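Local atomic coordinates of SusD homolog (Bacteroides thetaiotaomicron VPI-5482, PDB entry 3IV0), a protein that is of unknown function but probably binds glycans at the outer membrane for uptake by the cell. Residues R366-L371 with R396-A401; E376-L381 with D385-E390; E390-V395 with S409-A414. All coordinates share one frame; numbering follows the deposited sequence.

Interaction 1 (R366-L371 with R396-A401)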
loop_
_atom_site.group_PDB
_atom_site.type_symbol
_atom_site.label_atom_id
_atom_site.label_comp_id
_atom_site.label_asym_id
_atom_site.label_seq_id
_atom_site.Cartn_x
_atom_site.Cartn_y
_atom_site.Cartn_z
ATOM N N ARG A 366 -0.595 1.051 -8.272
ATOM C CA ARG A 366 -0.836 1.658 -9.576
ATOM C C ARG A 366 0.186 1.216 -10.613
ATOM O O ARG A 366 1.189 0.546 -10.293
ATOM C CB ARG A 366 -0.942 3.164 -9.519
ATOM C CG ARG A 366 0.302 3.854 -9.098
ATOM C CD ARG A 366 0.093 5.383 -9.159
ATOM N NE ARG A 366 1.175 6.088 -8.476
ATOM C CZ ARG A 366 2.180 6.714 -9.091
ATOM N NH1 ARG A 366 2.310 6.727 -10.396
ATOM N NH2 ARG A 366 3.075 7.344 -8.361
ATOM N N TYR A 367 -0.081 1.524 -11.870
ATOM C CA TYR A 367 0.636 0.912 -12.978
ATOM C C TYR A 367 2.121 1.249 -12.966
ATOM O O TYR A 367 2.933 0.377 -13.247
ATOM C CB TYR A 367 -0.062 1.296 -14.267
ATOM C CG TYR A 367 0.404 0.611 -15.526
ATOM C CD1 TYR A 367 0.540 -0.772 -15.627
ATOM C CD2 TYR A 367 0.619 1.357 -16.669
ATOM C CE1 TYR A 367 0.951 -1.360 -16.826
ATOM C CE2 TYR A 367 0.970 0.770 -17.877
ATOM C CZ TYR A 367 1.169 -0.564 -17.926
ATOM O OH TYR A 367 1.531 -1.142 -19.124
ATOM N N ALA A 368 2.524 2.461 -12.591
ATOM C CA ALA A 368 3.950 2.771 -12.551
ATOM C C ALA A 368 4.645 1.887 -11.540
ATOM O O ALA A 368 5.773 1.430 -11.769
ATOM C CB ALA A 368 4.209 4.261 -12.189
ATOM N N GLY A 369 4.013 1.691 -10.383
ATOM C CA GLY A 369 4.569 0.794 -9.362
ATOM C C GLY A 369 4.768 -0.610 -9.876
ATOM O O GLY A 369 5.830 -1.214 -9.656
ATOM N N ALA A 370 3.755 -1.162 -10.526
ATOM C CA ALA A 370 3.808 -2.517 -11.031
ATOM C C ALA A 370 4.869 -2.689 -12.106
ATOM O O ALA A 370 5.585 -3.675 -12.087
ATOM C CB ALA A 370 2.443 -2.934 -11.543
ATOM N N LEU A 371 5.042 -1.681 -12.946
ATOM C CA LEU A 371 6.106 -1.750 -13.947
ATOM C C LEU A 371 7.457 -1.809 -13.264
ATOM O O LEU A 371 8.364 -2.470 -13.741
ATOM C CB LEU A 371 6.030 -0.532 -14.898
ATOM C CG LEU A 371 4.821 -0.479 -15.791
ATOM C CD1 LEU A 371 4.837 0.836 -16.587
ATOM C CD2 LEU A 371 4.760 -1.710 -16.728
ATOM N N ARG A 396 10.690 6.701 -16.028
ATOM C CA ARG A 396 11.617 7.834 -16.137
ATOM C C ARG A 396 11.121 8.818 -17.191
ATOM O O ARG A 396 11.124 10.023 -16.976
ATOM C CB ARG A 396 13.006 7.362 -16.537
ATOM C CG ARG A 396 13.708 6.407 -15.606
ATOM C CD ARG A 396 14.217 7.084 -14.377
ATOM N NE ARG A 396 15.331 7.998 -14.694
ATOM C CZ ARG A 396 15.972 8.707 -13.780
ATOM N NH1 ARG A 396 15.605 8.704 -12.508
ATOM N NH2 ARG A 396 16.966 9.505 -14.149
ATOM N N ASN A 397 10.728 8.305 -18.353
ATOM C CA ASN A 397 10.290 9.177 -19.439
ATOM C C ASN A 397 9.027 9.951 -19.061
ATOM O O ASN A 397 8.897 11.126 -19.381
ATOM C CB ASN A 397 10.082 8.413 -20.741
ATOM C CG ASN A 397 11.386 8.053 -21.464
ATOM O OD1 ASN A 397 11.490 6.976 -22.070
ATOM N ND2 ASN A 397 12.354 8.946 -21.442
ATOM N N ARG A 398 8.098 9.320 -18.344
ATOM C CA ARG A 398 6.895 10.032 -17.937
ATOM C C ARG A 398 7.249 11.203 -17.014
ATOM O O ARG A 398 6.610 12.256 -17.085
ATOM C CB ARG A 398 5.888 9.060 -17.273
ATOM C CG ARG A 398 4.562 9.694 -17.005
ATOM C CD ARG A 398 4.400 10.265 -15.632
ATOM N NE ARG A 398 4.408 9.223 -14.603
ATOM C CZ ARG A 398 3.379 8.446 -14.294
ATOM N NH1 ARG A 398 2.225 8.557 -14.917
ATOM N NH2 ARG A 398 3.520 7.536 -13.357
ATOM N N ALA A 399 8.266 11.029 -16.182
ATOM C CA ALA A 399 8.740 12.089 -15.281
ATOM C C ALA A 399 9.682 13.092 -15.947
ATOM O O ALA A 399 10.182 13.992 -15.274
ATOM C CB ALA A 399 9.416 11.442 -14.093
ATOM N N HIS A 400 9.978 12.915 -17.232
ATOM C CA HIS A 400 10.954 13.747 -17.921
ATOM C C HIS A 400 12.297 13.701 -17.177
ATOM O O HIS A 400 12.990 14.716 -17.044
ATOM C CB HIS A 400 10.415 15.180 -18.126
ATOM C CG HIS A 400 9.072 15.218 -18.768
ATOM N ND1 HIS A 400 8.806 14.594 -19.967
ATOM C CD2 HIS A 400 7.915 15.795 -18.377
ATOM C CE1 HIS A 400 7.538 14.793 -20.288
ATOM N NE2 HIS A 400 6.978 15.519 -19.341
ATOM N N ALA A 401 12.687 12.513 -16.729
ATOM C CA ALA A 401 13.993 12.245 -16.213
ATOM C C ALA A 401 14.828 11.495 -17.238
ATOM O O ALA A 401 14.297 10.911 -18.188
ATOM C CB ALA A 401 13.882 11.441 -14.897
#
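R366 and R398 form a buried pairing of arginines at the open end of a helical hairpin, where the first turn of helix 367-381 faces the last turn of helix 385-398. The closest approach is 3.3 Å, from R366 NH1 to R398 NH2. Both atoms are donors, so this is not a hydrogen bond. What gathers the two cations is a pair of shared glutamates: E422 OE2 takes a salt bridge from each of these nitrogens, while E263 gives OE2 to R366 NH1 and OE1 to R398 NH1. The R366 group is held further by E426 at NH2, and R398 NH1 also donates to the carbonyl of L248. With E263 and E422 shared between the two groups and E426 on R366, the positive charges are probably well balanced despite their burial.

R398 NH2 arrives at the edge of the R366 guanidinium, in its plane, but the two planes are turned 47° apart and the groups do not stack. The chains reach the meeting point differently. R366 sits at the N-cap position with its CG flanked by both the backbone N and C (chi1 64°), then runs extended to NE. R398 leaves the other helix with CG opposite its own N and folds at chi2 (-94°) and again at chi3. Its NH2 also lies 3.5 Å from A368 CB, where the methyl group of the first helical turn points at R398.

Two residues beyond R398 the helix closes in a Schellman motif, with A401 N bonded to R396 O at 3.0 Å and H400 N to N397 O. Around the pair, I256 of helix 253-258 packs against both arginines, E422 comes from helix 408-422, and A368 leans on V395. R366 itself ends strand 362-366, directly ahead of helix 367-381, while A399 and H400 rest on helix 318-323.

Interaction 2 (E376-L381 with D385-E390)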
loop_
_atom_site.group_PDB
_atom_site.type_symbol
_atom_site.label_atom_id
_atom_site.label_comp_id
_atom_site.label_asym_id
_atom_site.label_seq_id
_atom_site.Cartn_x
_atom_site.Cartn_y
_atom_site.Cartn_z
ATOM N N GLU A 376 12.237 -4.711 -11.299
ATOM C CA GLU A 376 13.022 -5.171 -10.184
ATOM C C GLU A 376 13.279 -6.663 -10.272
ATOM O O GLU A 376 14.401 -7.126 -10.039
ATOM C CB GLU A 376 12.260 -4.854 -8.894
ATOM C CG GLU A 376 12.891 -5.399 -7.649
ATOM C CD GLU A 376 12.122 -5.075 -6.395
ATOM O OE1 GLU A 376 11.349 -4.115 -6.411
ATOM O OE2 GLU A 376 12.330 -5.797 -5.387
ATOM N N ALA A 377 12.255 -7.451 -10.568
ATOM C CA ALA A 377 12.373 -8.903 -10.639
ATOM C C ALA A 377 13.281 -9.296 -11.781
ATOM O O ALA A 377 14.128 -10.183 -11.637
ATOM C CB ALA A 377 10.980 -9.594 -10.764
ATOM N N LEU A 378 13.106 -8.676 -12.925
ATOM C CA LEU A 378 13.989 -8.966 -14.072
ATOM C C LEU A 378 15.421 -8.658 -13.714
ATOM O O LEU A 378 16.334 -9.468 -13.998
ATOM C CB LEU A 378 13.611 -8.132 -15.274
ATOM C CG LEU A 378 12.424 -8.633 -16.053
ATOM C CD1 LEU A 378 12.025 -7.564 -17.066
ATOM C CD2 LEU A 378 12.775 -9.963 -16.745
ATOM N N ALA A 379 15.669 -7.489 -13.120
ATOM C CA ALA A 379 17.016 -7.120 -12.784
ATOM C C ALA A 379 17.628 -8.087 -11.776
ATOM O O ALA A 379 18.808 -8.452 -11.865
ATOM C CB ALA A 379 17.071 -5.682 -12.290
ATOM N N ALA A 380 16.821 -8.618 -10.871
ATOM C CA ALA A 380 17.343 -9.500 -9.821
ATOM C C ALA A 380 17.696 -10.832 -10.431
ATOM O O ALA A 380 18.691 -11.450 -10.024
ATOM C CB ALA A 380 16.285 -9.672 -8.682
ATOM N N LEU A 381 16.970 -11.258 -11.432
ATOM C CA LEU A 381 17.257 -12.508 -12.111
ATOM C C LEU A 381 18.462 -12.396 -13.023
ATOM O O LEU A 381 19.152 -13.394 -13.227
ATOM C CB LEU A 381 16.070 -12.987 -12.904
ATOM C CG LEU A 381 14.909 -13.496 -12.025
ATOM C CD1 LEU A 381 13.631 -13.599 -12.853
ATOM C CD2 LEU A 381 15.218 -14.853 -11.311
ATOM N N ASP A 385 18.443 -7.511 -18.707
ATOM C CA ASP A 385 18.640 -6.170 -18.142
ATOM C C ASP A 385 18.153 -5.137 -19.110
ATOM O O ASP A 385 17.686 -4.066 -18.714
ATOM C CB ASP A 385 20.112 -5.881 -17.779
ATOM C CG ASP A 385 20.543 -6.477 -16.428
ATOM O OD1 ASP A 385 19.703 -7.000 -15.660
ATOM O OD2 ASP A 385 21.753 -6.452 -16.100
ATOM N N THR A 386 18.206 -5.436 -20.404
ATOM C CA THR A 386 17.700 -4.496 -21.378
ATOM C C THR A 386 16.180 -4.261 -21.198
ATOM O O THR A 386 15.692 -3.112 -21.254
ATOM C CB THR A 386 18.085 -4.897 -22.821
ATOM O OG1 THR A 386 17.570 -6.183 -23.104
ATOM C CG2 THR A 386 19.603 -4.911 -22.971
ATOM N N LYS A 387 15.432 -5.338 -20.967
ATOM C CA LYS A 387 13.998 -5.192 -20.751
ATOM C C LYS A 387 13.729 -4.513 -19.416
ATOM O O LYS A 387 12.824 -3.687 -19.310
ATOM C CB LYS A 387 13.277 -6.547 -20.796
ATOM C CG LYS A 387 11.780 -6.458 -20.587
ATOM C CD LYS A 387 11.087 -5.885 -21.787
ATOM C CE LYS A 387 9.615 -6.276 -21.858
ATOM N NZ LYS A 387 8.996 -5.727 -23.106
ATOM N N ALA A 388 14.514 -4.844 -18.415
ATOM C CA ALA A 388 14.390 -4.140 -17.143
ATOM C C ALA A 388 14.557 -2.625 -17.305
ATOM O O ALA A 388 13.787 -1.846 -16.763
ATOM C CB ALA A 388 15.361 -4.691 -16.120
ATOM N N CYS A 389 15.559 -2.192 -18.073
ATOM C CA CYS A 389 15.730 -0.791 -18.396
ATOM C C CYS A 389 14.581 -0.207 -19.160
ATOM O O CYS A 389 14.160 0.913 -18.903
ATOM C CB CYS A 389 17.042 -0.556 -19.167
ATOM S SG CYS A 389 18.538 -0.733 -18.247
ATOM N N GLU A 390 14.060 -0.942 -20.129
ATOM C CA GLU A 390 12.917 -0.466 -20.890
ATOM C C GLU A 390 11.738 -0.132 -19.972
ATOM O O GLU A 390 11.082 0.901 -20.136
ATOM C CB GLU A 390 12.529 -1.490 -21.943
ATOM C CG GLU A 390 11.410 -1.123 -22.861
ATOM C CD GLU A 390 10.914 -2.343 -23.624
ATOM O OE1 GLU A 390 11.737 -2.953 -24.345
ATOM O OE2 GLU A 390 9.726 -2.700 -23.477
HETATM O O HOH W 1 20.916 -7.530 -13.320
#
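K387 and L378 meet on the flank of an antiparallel helical hairpin, a pairing consistent with the TPR-like character of the family; the two helical segments run 157° apart with axes 8.4 Å from each other at closest. From K387, CB lies 4.1 Å from L378 CD1 and CG touches the same methyl at 3.7 Å. The chain then bends at chi2 (73°), which carries CD and CE away from the leucine, and NZ ends in a salt bridge with E390 OE2, one turn on, at 3.1 Å. The ammonium reaches that oxygen from above the carboxylate, 35° out of its plane. Putting an alanine at K387 would probably uncover one side of L378 CD1 and leave the E390 carboxylate without this cation.

Between the helices A388 presents only a methyl, consistent with their close approach: its CB lies 4.0 Å from L378 CB and also faces A379. On the other flank D385 bends its carboxylate back toward A379; OD2 accepts from the backbone N of G408, while one water donates both to OD1 and, at 2.7 Å, to A379 O.

Interaction 3 (E390-V395 with S409-A414)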
loop_
_atom_site.group_PDB
_atom_site.type_symbol
_atom_site.label_atom_id
_atom_site.label_comp_id
_atom_site.label_asym_id
_atom_site.label_seq_id
_atom_site.Cartn_x
_atom_site.Cartn_y
_atom_site.Cartn_z
ATOM N N GLU A 390 14.060 -0.942 -20.129
ATOM C CA GLU A 390 12.917 -0.466 -20.890
ATOM C C GLU A 390 11.738 -0.132 -19.972
ATOM O O GLU A 390 11.082 0.901 -20.136
ATOM C CB GLU A 390 12.529 -1.490 -21.943
ATOM C CG GLU A 390 11.410 -1.123 -22.861
ATOM C CD GLU A 390 10.914 -2.343 -23.624
ATOM O OE1 GLU A 390 11.737 -2.953 -24.345
ATOM O OE2 GLU A 390 9.726 -2.700 -23.477
ATOM N N LEU A 391 11.421 -1.055 -19.067
ATOM C CA LEU A 391 10.350 -0.855 -18.107
ATOM C C LEU A 391 10.614 0.364 -17.223
ATOM O O LEU A 391 9.750 1.211 -17.070
ATOM C CB LEU A 391 10.170 -2.135 -17.297
ATOM C CG LEU A 391 9.571 -3.313 -18.074
ATOM C CD1 LEU A 391 9.892 -4.620 -17.323
ATOM C CD2 LEU A 391 8.071 -3.179 -18.262
ATOM N N LEU A 392 11.789 0.406 -16.629
ATOM C CA LEU A 392 12.209 1.522 -15.810
ATOM C C LEU A 392 12.051 2.834 -16.561
ATOM O O LEU A 392 11.568 3.825 -16.039
ATOM C CB LEU A 392 13.657 1.306 -15.355
ATOM C CG LEU A 392 14.359 2.457 -14.657
ATOM C CD1 LEU A 392 13.586 2.897 -13.398
ATOM C CD2 LEU A 392 15.821 2.083 -14.330
ATOM N N ASN A 393 12.457 2.823 -17.821
ATOM C CA ASN A 393 12.437 4.060 -18.603
ATOM C C ASN A 393 11.063 4.545 -18.993
ATOM O O ASN A 393 10.877 5.719 -19.277
ATOM C CB ASN A 393 13.371 3.917 -19.801
ATOM C CG ASN A 393 14.812 4.008 -19.397
ATOM O OD1 ASN A 393 15.147 4.697 -18.442
ATOM N ND2 ASN A 393 15.709 3.322 -20.133
ATOM N N ARG A 394 10.071 3.677 -18.966
ATOM C CA ARG A 394 8.712 4.176 -19.140
ATOM C C ARG A 394 8.325 5.129 -18.024
ATOM O O ARG A 394 7.693 6.155 -18.264
ATOM C CB ARG A 394 7.734 3.025 -19.248
ATOM C CG ARG A 394 7.867 2.305 -20.603
ATOM C CD ARG A 394 7.075 1.067 -20.675
ATOM N NE ARG A 394 5.652 1.328 -20.589
ATOM C CZ ARG A 394 4.762 0.351 -20.425
ATOM N NH1 ARG A 394 5.188 -0.888 -20.357
ATOM N NH2 ARG A 394 3.478 0.628 -20.342
ATOM N N VAL A 395 8.766 4.816 -16.817
ATOM C CA VAL A 395 8.511 5.670 -15.670
ATOM C C VAL A 395 9.418 6.910 -15.694
ATOM O O VAL A 395 8.943 8.019 -15.454
ATOM C CB VAL A 395 8.656 4.881 -14.371
ATOM C CG1 VAL A 395 8.464 5.789 -13.151
ATOM C CG2 VAL A 395 7.633 3.698 -14.366
ATOM N N SER A 409 24.184 -4.387 -10.432
ATOM C CA SER A 409 23.885 -3.702 -9.189
ATOM C C SER A 409 23.446 -2.273 -9.411
ATOM O O SER A 409 22.546 -1.788 -8.704
ATOM C CB SER A 409 25.089 -3.775 -8.262
ATOM O OG SER A 409 25.289 -5.130 -7.927
ATOM N N GLU A 410 24.029 -1.569 -10.370
ATOM C CA GLU A 410 23.632 -0.202 -10.622
ATOM C C GLU A 410 22.166 -0.132 -11.058
ATOM O O GLU A 410 21.436 0.784 -10.666
ATOM C CB GLU A 410 24.536 0.435 -11.682
ATOM C CG GLU A 410 24.352 1.909 -11.824
ATOM C CD GLU A 410 25.415 2.595 -12.671
ATOM O OE1 GLU A 410 25.901 2.006 -13.665
ATOM O OE2 GLU A 410 25.759 3.754 -12.338
ATOM N N LEU A 411 21.738 -1.104 -11.847
ATOM C CA LEU A 411 20.353 -1.165 -12.333
ATOM C C LEU A 411 19.412 -1.497 -11.172
ATOM O O LEU A 411 18.358 -0.867 -11.015
ATOM C CB LEU A 411 20.216 -2.150 -13.498
ATOM C CG LEU A 411 18.788 -2.334 -14.027
ATOM C CD1 LEU A 411 18.205 -0.974 -14.443
ATOM C CD2 LEU A 411 18.827 -3.376 -15.131
HETATM N N MSE A 412 19.762 -2.447 -10.333
HETATM C CA MSE A 412 18.935 -2.780 -9.186
HETATM C C MSE A 412 18.771 -1.571 -8.277
HETATM O O MSE A 412 17.638 -1.249 -7.836
HETATM C CB MSE A 412 19.572 -3.930 -8.420
HETATM C CG MSE A 412 19.606 -5.222 -9.209
HETATM SE SE MSE A 412 20.312 -6.708 -8.281
HETATM C CE MSE A 412 21.322 -7.614 -9.759
ATOM N N ASP A 413 19.839 -0.836 -8.027
ATOM C CA ASP A 413 19.763 0.375 -7.236
ATOM C C ASP A 413 18.872 1.392 -7.916
ATOM O O ASP A 413 18.052 2.053 -7.276
ATOM C CB ASP A 413 21.150 1.015 -6.997
ATOM C CG ASP A 413 21.976 0.317 -5.948
ATOM O OD1 ASP A 413 21.509 -0.646 -5.326
ATOM O OD2 ASP A 413 23.137 0.760 -5.778
ATOM N N ALA A 414 19.031 1.594 -9.220
ATOM C CA ALA A 414 18.227 2.586 -9.929
ATOM C C ALA A 414 16.734 2.311 -9.768
ATOM O O ALA A 414 15.945 3.231 -9.649
ATOM C CB ALA A 414 18.606 2.641 -11.447
#
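A414 N, on the residue whose methyl meets L392, donates to E410 O at 2.9 Å, an ordinary helical bond; A414 CB points toward L392. The contact joins helix 408-422 to the second helix of the hairpin 367-381/385-398, consistent with the family's TPR-like helical packing. From the facing helix comes L392, and a single methyl makes both contacts: CD2 lies 3.9 Å from L411 CD1 and 4.0 Å from A414 CB. Since these partners are three residues apart in the same helix, CD2 is seated against two successive points of one helical face. L392 has CG opposite its backbone N (chi1 171°), which extends the branch toward helix 408-422. L411 has the same first torsion, but its CB bond does not aim at L392; only the end of the chain comes nearer, and the two side chains lie alongside, pointing in opposing directions.

L392 is further enclosed by L372 of helix 367-381, by I415 and E418 of helix 408-422, and by I404 in the intervening loop. L411 in turn packs on A388 and C389, one turn earlier in helix 385-398. The contact between the segments is therefore wholly aliphatic: methyl groups at van der Waals range give cohesion without directional bonds.

Helix 385-398 takes part in all three contacts, using its last turn in interaction 1, its first turns in interaction 2 and its middle in interaction 3. Interactions 1 and 2 join it to the same partner, helix 367-381, at opposite ends of the hairpin, their centres 15 Å apart and without touching; interaction 3 adds helix 408-422. All are buried, but differently: interaction 1 places charge inside and answers it with acids, interaction 3 is aliphatic, and interaction 2 grades from an apolar seam to partly exposed polar flanks. Interaction 3 touches both others: interaction 2 through L378 CD1 and L391 CD1 at 3.6 Å, interaction 1 through a probable hydrogen bond between Y367 OH and R394 NH2.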